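Geranyltranstransferase (Marinomonas sp. MED121, PDB 4F62) probably catalyses the chain-elongating condensation of isopentenyl diphosphate with allylic diphosphates, as a polyprenyl transferase of the farnesyl-diphosphate synthase type. Local coordinates at residues Ile48-Thr53 with Ala73-His78; Ile138-Glu143 with Val189-Leu194; Gln142-Ala147 with Gly182-Ala187. One frame throughout, in Å; residues are numbered along the deposited sequence.

Contact 1. Residues Ile48-Thr53 with Ala73-His78; sequences IRPMLT and ALESIH
R49 lies flat against the imidazole of H78 where helix 48-60 runs antiparallel to helix 65-86, two neighbours in the all-helical bundle of the isoprenoid synthase fold; the axes of the two segments approach to 8.7 Å, at 158°. CG of R49 is anti to its carbonyl carbon (chi1 -66°) and the chain then runs extended to NE, long enough to carry the guanidinium over to the ring. The two planes are only 13° apart with centres 3.7 Å apart, and NH1 sits over the middle of the imidazole face. Flat stacking of this kind keeps the guanidinium edge available: a water lying in its plane accepts from NH1 and also from the backbone N of R49, and donates to OE1 of E75 at 2.7 Å. The carboxylate is thus tied to R49 through the water, while its other oxygen, OE2, makes a salt bridge with R47. NH1 also bonds a glycerol, probably from the crystallisation liquor. R49 follows R47 by two residues, and both fall in the GGKRxRP sequence that lines the isopentenyl-diphosphate site in polyprenyl synthases; the guanidinium beside H78 probably faces that pocket.

P50, lacking an amide hydrogen, fits the first turn of a helix, and its ring crosses the E75 side chain at about a right angle, CG 3.8 Å from CB of E75. One turn beyond R49 comes T53, a buried hydroxyl that needs a local acceptor. Its OG1 bonds O of R49 at 2.7 Å from above the carbonyl plane, on the face opposite the backbone N of T53. The same OG1 rests 3.4 Å from CD1 of L74.

Contact 2. Residues Ile138-Glu143 with Val189-Leu194; sequences IKLIQE and VRMGAL
A salt-bridge network of K139, E143 and R190 runs along the partly exposed side of this contact between two antiparallel helices. R190 presents the side of its guanidinium, NE and NH2, to the carboxylate of E143, one nitrogen to each oxygen. NE reaches OE1 at 2.8 Å in a nearly straight bond, and NH2 reaches OE2 at 2.9 Å. Both oxygens lie near the guanidinium plane, but the carboxylate is turned 38° from it: OE1 is met from above the carboxylate plane, and OE2 on its syn side but also tilted out of that plane. OE2 takes a second donor, NZ of K139, one turn earlier on its helix. Both cations gather round the same anion, and NH1 of R190 has its own acid in D208, on helix 201-226. A glutamine in place of E143 would probably leave K139 and R190 close together without the shared negative charge that balances them.

The helices are 134-148 and 170-194 of the isoprenoid synthase bundle; the axes of the two segments lie at 174°, and beneath the charges they pack through aliphatic groups. L140 points CD2 at the opposite helix, where it meets CB of M191 and CB of L194, both at 3.8 Å. The flexible M191 chain slides past E143 in the opposite direction, CG 3.6 Å from CB of E143, and bends at its end (chi3 77°) to bring CE to 3.4 Å from O of L140. L194, on the side of the charges, sets CD1 against CG of E143 at 3.7 Å.

Contact 3. Residues Gln142-Ala147 with Gly182-Ala187; sequences QELVVA and GALIKA
Small residues bring the backbones of two antiparallel helices of the isoprenoid synthase bundle close at A147 and A183, whose CA atoms are only 4.9 Å apart; A147 on helix 134-148 faces A183 and A187 on helix 170-194. The segment axes lie 9.1 Å apart at 166°. A147 sets its single methyl between residues one turn apart on the other helix: CB is 3.6 Å from CB of A187 and equally near O of A183. In return, CB of A183 rests against the backbone, 3.5 Å from O of A147. Alanine suits all three places, since each methyl meets another methyl or the main chain directly.

Leucines supply the bulk beside this alanine face. L144 leaves its helix facing away from the partner, yet with CG anti to the backbone N (chi1 -174°) and a turn at chi2 its branch swings back, bringing CD1 to 4.3 Å from CD2 of L184. The same methyl of L184 lies 4.1 Å from CB of A147. These are loose dispersion contacts between apolar groups. E143 brings its backbone O near CB of A187; its carboxylate is bonded to R190.

Helix 65-86 packs against the apolar side, L74 touching L144, L184 and A187, while I77 reaches L184. Helix 108-126 closes over L144 with A122, F123 and L126, and I185 packs on R49 and L52 of helix 48-60. Along helix 134-148, V145 packs on E124 of the second subunit.

Overall arrangement
Contacts 2 and 3 are successive levels of one antiparallel pair, helices 134-148 and 170-194, sharing Q142 and E143, with centres 8 Å apart; contact 1 joins a different pair, helices 48-60 and 65-86. Contact 3 is buried, apolar methyls meeting each other and backbone carbonyls, contact 2 is partly buried and mixes aliphatic packing with ion pairs, and contact 1, though largely buried and nearest the chain centre, carries a cation stacked on an imidazole and a bridging water. L74 joins all three: its CD1 packs on SD of M191 in contact 2, and its CD2 on L144, L184 and A187 in contact 3. Contacts 2 and 3 also reach the second subunit.

Contact 1. Residues Ile48-Thr53 with Ala73-His78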
loop_
_atom_site.group_PDB
_atom_site.type_symbol
_atom_site.label_atom_id
_atom_site.label_comp_id
_atom_site.label_asym_id
_atom_site.label_seq_id
_atom_site.Cartn_x
_atom_site.Cartn_y
_atom_site.Cartn_z
ATOM N N ILE A 48 20.218 -3.073 1.201
ATOM C CA ILE A 48 20.666 -2.147 2.235
ATOM C C ILE A 48 19.620 -1.990 3.334
ATOM O O ILE A 48 19.933 -2.023 4.527
ATOM C CB ILE A 48 20.892 -0.759 1.644
ATOM C CG1 ILE A 48 22.017 -0.803 0.613
ATOM C CG2 ILE A 48 21.181 0.234 2.737
ATOM C CD1 ILE A 48 23.291 -1.297 1.157
ATOM N N ARG A 49 18.369 -1.819 2.932
ATOM C CA ARG A 49 17.317 -1.607 3.924
ATOM C C ARG A 49 17.041 -2.847 4.783
ATOM O O ARG A 49 16.951 -2.744 6.011
ATOM C CB ARG A 49 16.060 -1.011 3.263
ATOM C CG ARG A 49 16.343 0.416 2.744
ATOM C CD ARG A 49 15.372 0.889 1.657
ATOM N NE ARG A 49 15.876 2.100 0.991
ATOM C CZ ARG A 49 16.862 2.115 0.094
ATOM N NH1 ARG A 49 17.465 0.981 -0.255
ATOM N NH2 ARG A 49 17.245 3.262 -0.457
ATOM N N PRO A 50 16.905 -4.027 4.155
ATOM C CA PRO A 50 16.918 -5.211 5.029
ATOM C C PRO A 50 18.148 -5.311 5.949
ATOM O O PRO A 50 17.971 -5.590 7.140
ATOM C CB PRO A 50 16.884 -6.372 4.032
ATOM C CG PRO A 50 15.993 -5.831 2.930
ATOM C CD PRO A 50 16.424 -4.357 2.799
ATOM N N MET A 51 19.354 -5.083 5.436
ATOM C CA MET A 51 20.541 -5.159 6.289
ATOM C C MET A 51 20.450 -4.243 7.516
ATOM O O MET A 51 20.749 -4.664 8.629
ATOM C CB MET A 51 21.823 -4.885 5.487
ATOM C CG MET A 51 22.109 -5.970 4.458
ATOM S SD MET A 51 23.750 -5.899 3.706
ATOM C CE MET A 51 23.602 -4.384 2.772
ATOM N N LEU A 52 20.025 -2.998 7.315
ATOM C CA LEU A 52 19.836 -2.067 8.426
ATOM C C LEU A 52 18.796 -2.583 9.413
ATOM O O LEU A 52 18.956 -2.436 10.622
ATOM C CB LEU A 52 19.371 -0.702 7.911
ATOM C CG LEU A 52 20.424 0.148 7.198
ATOM C CD1 LEU A 52 19.737 1.343 6.544
ATOM C CD2 LEU A 52 21.511 0.605 8.177
ATOM N N THR A 53 17.721 -3.172 8.897
ATOM C CA THR A 53 16.647 -3.684 9.748
ATOM C C THR A 53 17.150 -4.800 10.657
ATOM O O THR A 53 16.920 -4.790 11.875
ATOM C CB THR A 53 15.474 -4.200 8.901
ATOM O OG1 THR A 53 15.106 -3.187 7.955
ATOM C CG2 THR A 53 14.252 -4.537 9.784
ATOM N N ALA A 73 9.110 -6.112 3.884
ATOM C CA ALA A 73 8.166 -5.048 3.530
ATOM C C ALA A 73 8.907 -3.828 3.015
ATOM O O ALA A 73 8.517 -3.228 2.006
ATOM C CB ALA A 73 7.288 -4.652 4.725
ATOM N N LEU A 74 9.970 -3.455 3.718
ATOM C CA LEU A 74 10.781 -2.306 3.308
ATOM C C LEU A 74 11.403 -2.548 1.933
ATOM O O LEU A 74 11.448 -1.648 1.091
ATOM C CB LEU A 74 11.886 -2.042 4.340
ATOM C CG LEU A 74 11.359 -1.425 5.640
ATOM C CD1 LEU A 74 12.330 -1.689 6.767
ATOM C CD2 LEU A 74 11.162 0.068 5.462
ATOM N N GLU A 75 11.881 -3.766 1.694
ATOM C CA GLU A 75 12.466 -4.064 0.387
ATOM C C GLU A 75 11.398 -4.007 -0.717
ATOM O O GLU A 75 11.679 -3.584 -1.842
ATOM C CB GLU A 75 13.183 -5.427 0.397
ATOM C CG GLU A 75 13.940 -5.720 -0.887
ATOM C CD GLU A 75 15.152 -4.790 -1.102
ATOM O OE1 GLU A 75 15.581 -4.114 -0.141
ATOM O OE2 GLU A 75 15.695 -4.745 -2.237
ATOM N N SER A 76 10.171 -4.410 -0.386
ATOM C CA SER A 76 9.075 -4.375 -1.363
ATOM C C SER A 76 8.674 -2.957 -1.709
ATOM O O SER A 76 8.419 -2.648 -2.876
ATOM C CB SER A 76 7.842 -5.161 -0.883
ATOM O OG SER A 76 8.168 -6.539 -0.807
ATOM N N ILE A 77 8.603 -2.100 -0.696
ATOM C CA ILE A 77 8.349 -0.687 -0.926
ATOM C C ILE A 77 9.448 -0.094 -1.825
ATOM O O ILE A 77 9.156 0.557 -2.834
ATOM C CB ILE A 77 8.260 0.102 0.395
ATOM C CG1 ILE A 77 6.992 -0.315 1.153
ATOM C CG2 ILE A 77 8.220 1.603 0.115
ATOM C CD1 ILE A 77 5.685 -0.041 0.366
ATOM N N HIS A 78 10.702 -0.347 -1.462
ATOM C CA HIS A 78 11.842 0.156 -2.214
ATOM C C HIS A 78 11.765 -0.324 -3.666
ATOM O O HIS A 78 11.922 0.471 -4.609
ATOM C CB HIS A 78 13.144 -0.302 -1.547
ATOM C CG HIS A 78 14.382 0.102 -2.286
ATOM N ND1 HIS A 78 14.675 1.417 -2.585
ATOM C CD2 HIS A 78 15.397 -0.635 -2.785
ATOM C CE1 HIS A 78 15.821 1.470 -3.243
ATOM N NE2 HIS A 78 16.284 0.234 -3.374
HETATM O O HOH W 1 17.258 -1.983 0.183
#

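Contact 2. Residues Ile138-Glu143 with Val189-Leu194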
loop_
_atom_site.group_PDB
_atom_site.type_symbol
_atom_site.label_atom_id
_atom_site.label_comp_id
_atom_site.label_asym_id
_atom_site.label_seq_id
_atom_site.Cartn_x
_atom_site.Cartn_y
_atom_site.Cartn_z
ATOM N N ILE A 138 0.742 -3.463 14.149
ATOM C CA ILE A 138 0.092 -2.191 13.825
ATOM C C ILE A 138 1.115 -1.054 13.909
ATOM O O ILE A 138 1.163 -0.194 13.033
ATOM C CB ILE A 138 -1.121 -1.917 14.731
ATOM C CG1 ILE A 138 -2.291 -2.812 14.308
ATOM C CG2 ILE A 138 -1.545 -0.435 14.681
ATOM C CD1 ILE A 138 -2.914 -2.422 12.972
ATOM N N LYS A 139 1.962 -1.085 14.937
ATOM C CA LYS A 139 3.004 -0.071 15.091
ATOM C C LYS A 139 3.956 -0.091 13.896
ATOM O O LYS A 139 4.297 0.961 13.353
ATOM C CB LYS A 139 3.760 -0.270 16.415
ATOM C CG LYS A 139 4.965 0.653 16.638
ATOM C CD LYS A 139 4.593 2.143 16.771
ATOM C CE LYS A 139 5.825 2.991 17.158
ATOM N NZ LYS A 139 5.639 4.466 16.971
ATOM N N LEU A 140 4.374 -1.283 13.476
ATOM C CA LEU A 140 5.293 -1.386 12.345
ATOM C C LEU A 140 4.629 -0.885 11.058
ATOM O O LEU A 140 5.276 -0.270 10.199
ATOM C CB LEU A 140 5.810 -2.817 12.176
ATOM C CG LEU A 140 6.594 -3.356 13.373
ATOM C CD1 LEU A 140 6.799 -4.881 13.268
ATOM C CD2 LEU A 140 7.926 -2.620 13.494
ATOM N N ILE A 141 3.334 -1.132 10.939
ATOM C CA ILE A 141 2.587 -0.671 9.782
ATOM C C ILE A 141 2.541 0.856 9.775
ATOM O O ILE A 141 2.754 1.487 8.731
ATOM C CB ILE A 141 1.173 -1.288 9.767
ATOM C CG1 ILE A 141 1.307 -2.782 9.414
ATOM C CG2 ILE A 141 0.271 -0.553 8.773
ATOM C CD1 ILE A 141 0.024 -3.598 9.562
ATOM N N GLN A 142 2.287 1.445 10.945
ATOM C CA GLN A 142 2.306 2.905 11.074
ATOM C C GLN A 142 3.655 3.477 10.662
ATOM O O GLN A 142 3.709 4.482 9.950
ATOM C CB GLN A 142 1.977 3.332 12.502
ATOM C CG GLN A 142 0.542 3.051 12.894
ATOM C CD GLN A 142 0.314 3.209 14.384
ATOM O OE1 GLN A 142 1.266 3.281 15.157
ATOM N NE2 GLN A 142 -0.951 3.253 14.798
ATOM N N GLU A 143 4.732 2.828 11.110
ATOM C CA GLU A 143 6.090 3.232 10.758
ATOM C C GLU A 143 6.280 3.211 9.250
ATOM O O GLU A 143 6.859 4.140 8.674
ATOM C CB GLU A 143 7.133 2.305 11.405
ATOM C CG GLU A 143 7.295 2.466 12.922
ATOM C CD GLU A 143 7.882 3.811 13.337
ATOM O OE1 GLU A 143 8.630 4.429 12.543
ATOM O OE2 GLU A 143 7.600 4.256 14.473
ATOM N N VAL A 189 15.839 1.174 10.442
ATOM C CA VAL A 189 16.405 1.020 11.780
ATOM C C VAL A 189 15.309 1.052 12.852
ATOM O O VAL A 189 15.373 0.288 13.815
ATOM C CB VAL A 189 17.548 2.045 12.099
ATOM C CG1 VAL A 189 18.579 2.082 10.964
ATOM C CG2 VAL A 189 16.982 3.426 12.347
ATOM N N ARG A 190 14.298 1.911 12.680
ATOM C CA ARG A 190 13.218 2.003 13.666
ATOM C C ARG A 190 12.422 0.693 13.743
ATOM O O ARG A 190 12.179 0.138 14.833
ATOM C CB ARG A 190 12.287 3.203 13.374
ATOM C CG ARG A 190 12.918 4.581 13.612
ATOM C CD ARG A 190 11.923 5.716 13.280
ATOM N NE ARG A 190 10.698 5.611 14.080
ATOM C CZ ARG A 190 10.585 6.047 15.333
ATOM N NH1 ARG A 190 11.622 6.627 15.933
ATOM N NH2 ARG A 190 9.442 5.903 15.988
ATOM N N MET A 191 12.017 0.188 12.585
ATOM C CA MET A 191 11.238 -1.046 12.548
ATOM C C MET A 191 12.036 -2.261 13.003
ATOM O O MET A 191 11.501 -3.126 13.678
ATOM C CB MET A 191 10.650 -1.287 11.159
ATOM C CG MET A 191 9.621 -0.220 10.744
ATOM S SD MET A 191 9.189 -0.387 9.003
ATOM C CE MET A 191 8.076 -1.798 9.060
ATOM N N GLY A 192 13.309 -2.318 12.621
ATOM C CA GLY A 192 14.179 -3.386 13.067
ATOM C C GLY A 192 14.202 -3.485 14.577
ATOM O O GLY A 192 13.945 -4.555 15.142
ATOM N N ALA A 193 14.501 -2.363 15.228
ATOM C CA ALA A 193 14.565 -2.290 16.690
ATOM C C ALA A 193 13.211 -2.602 17.342
ATOM O O ALA A 193 13.116 -3.416 18.275
ATOM C CB ALA A 193 15.058 -0.910 17.103
ATOM N N LEU A 194 12.156 -1.963 16.851
ATOM C CA LEU A 194 10.801 -2.247 17.351
ATOM C C LEU A 194 10.424 -3.723 17.209
ATOM O O LEU A 194 9.801 -4.298 18.099
ATOM C CB LEU A 194 9.762 -1.373 16.633
ATOM C CG LEU A 194 9.755 0.132 16.940
ATOM C CD1 LEU A 194 9.038 0.890 15.826
ATOM C CD2 LEU A 194 9.059 0.399 18.283
#

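Contact 3. Residues Gln142-Ala147 with Gly182-Ala187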
loop_
_atom_site.group_PDB
_atom_site.type_symbol
_atom_site.label_atom_id
_atom_site.label_comp_id
_atom_site.label_asym_id
_atom_site.label_seq_id
_atom_site.Cartn_x
_atom_site.Cartn_y
_atom_site.Cartn_z
ATOM N N GLN A 142 2.287 1.445 10.945
ATOM C CA GLN A 142 2.306 2.905 11.074
ATOM C C GLN A 142 3.655 3.477 10.662
ATOM O O GLN A 142 3.709 4.482 9.950
ATOM C CB GLN A 142 1.977 3.332 12.502
ATOM C CG GLN A 142 0.542 3.051 12.894
ATOM C CD GLN A 142 0.314 3.209 14.384
ATOM O OE1 GLN A 142 1.266 3.281 15.157
ATOM N NE2 GLN A 142 -0.951 3.253 14.798
ATOM N N GLU A 143 4.732 2.828 11.110
ATOM C CA GLU A 143 6.090 3.232 10.758
ATOM C C GLU A 143 6.280 3.211 9.250
ATOM O O GLU A 143 6.859 4.140 8.674
ATOM C CB GLU A 143 7.133 2.305 11.405
ATOM C CG GLU A 143 7.295 2.466 12.922
ATOM C CD GLU A 143 7.882 3.811 13.337
ATOM O OE1 GLU A 143 8.630 4.429 12.543
ATOM O OE2 GLU A 143 7.600 4.256 14.473
ATOM N N LEU A 144 5.801 2.149 8.610
ATOM C CA LEU A 144 6.014 1.985 7.174
ATOM C C LEU A 144 5.191 3.017 6.410
ATOM O O LEU A 144 5.653 3.589 5.422
ATOM C CB LEU A 144 5.633 0.582 6.708
ATOM C CG LEU A 144 5.962 0.291 5.236
ATOM C CD1 LEU A 144 7.458 0.328 5.002
ATOM C CD2 LEU A 144 5.382 -1.062 4.784
ATOM N N VAL A 145 3.970 3.252 6.881
ATOM C CA VAL A 145 3.071 4.209 6.248
ATOM C C VAL A 145 3.683 5.612 6.244
ATOM O O VAL A 145 3.706 6.298 5.214
ATOM C CB VAL A 145 1.699 4.242 6.971
ATOM C CG1 VAL A 145 1.018 5.601 6.801
ATOM C CG2 VAL A 145 0.806 3.127 6.449
ATOM N N VAL A 146 4.193 6.030 7.391
ATOM C CA VAL A 146 4.688 7.388 7.503
ATOM C C VAL A 146 5.958 7.572 6.660
ATOM O O VAL A 146 6.215 8.666 6.148
ATOM C CB VAL A 146 4.889 7.804 8.983
ATOM C CG1 VAL A 146 6.174 7.253 9.535
ATOM C CG2 VAL A 146 4.882 9.303 9.104
ATOM N N ALA A 147 6.723 6.491 6.491
ATOM C CA ALA A 147 7.958 6.533 5.710
ATOM C C ALA A 147 7.724 6.472 4.205
ATOM O O ALA A 147 8.500 7.030 3.436
ATOM C CB ALA A 147 8.883 5.404 6.121
ATOM N N GLY A 182 15.610 9.335 2.796
ATOM C CA GLY A 182 15.915 9.327 4.219
ATOM C C GLY A 182 14.890 8.541 5.042
ATOM O O GLY A 182 15.245 7.768 5.940
ATOM N N ALA A 183 13.612 8.738 4.736
ATOM C CA ALA A 183 12.529 8.178 5.549
ATOM C C ALA A 183 12.544 6.643 5.621
ATOM O O ALA A 183 12.357 6.070 6.698
ATOM C CB ALA A 183 11.163 8.709 5.070
ATOM N N LEU A 184 12.799 5.984 4.491
ATOM C CA LEU A 184 12.817 4.523 4.456
ATOM C C LEU A 184 14.050 3.974 5.153
ATOM O O LEU A 184 14.012 2.884 5.735
ATOM C CB LEU A 184 12.763 3.985 3.023
ATOM C CG LEU A 184 11.434 3.660 2.352
ATOM C CD1 LEU A 184 11.709 2.871 1.076
ATOM C CD2 LEU A 184 10.491 2.874 3.287
ATOM N N ILE A 185 15.151 4.720 5.079
ATOM C CA ILE A 185 16.355 4.338 5.800
ATOM C C ILE A 185 16.070 4.392 7.291
ATOM O O ILE A 185 16.473 3.515 8.046
ATOM C CB ILE A 185 17.526 5.309 5.494
ATOM C CG1 ILE A 185 17.923 5.215 4.019
ATOM C CG2 ILE A 185 18.706 5.030 6.404
ATOM C CD1 ILE A 185 18.348 3.827 3.580
ATOM N N LYS A 186 15.380 5.446 7.719
ATOM C CA LYS A 186 15.001 5.576 9.127
ATOM C C LYS A 186 13.974 4.515 9.545
ATOM O O LYS A 186 14.028 3.984 10.664
ATOM C CB LYS A 186 14.453 6.984 9.411
ATOM C CG LYS A 186 14.243 7.278 10.896
ATOM C CD LYS A 186 14.073 8.787 11.163
ATOM C CE LYS A 186 12.622 9.217 11.013
ATOM N NZ LYS A 186 12.146 10.007 12.192
ATOM N N ALA A 187 13.033 4.219 8.656
ATOM C CA ALA A 187 12.042 3.169 8.926
ATOM C C ALA A 187 12.752 1.836 9.139
ATOM O O ALA A 187 12.350 1.029 9.979
ATOM C CB ALA A 187 11.058 3.058 7.788
#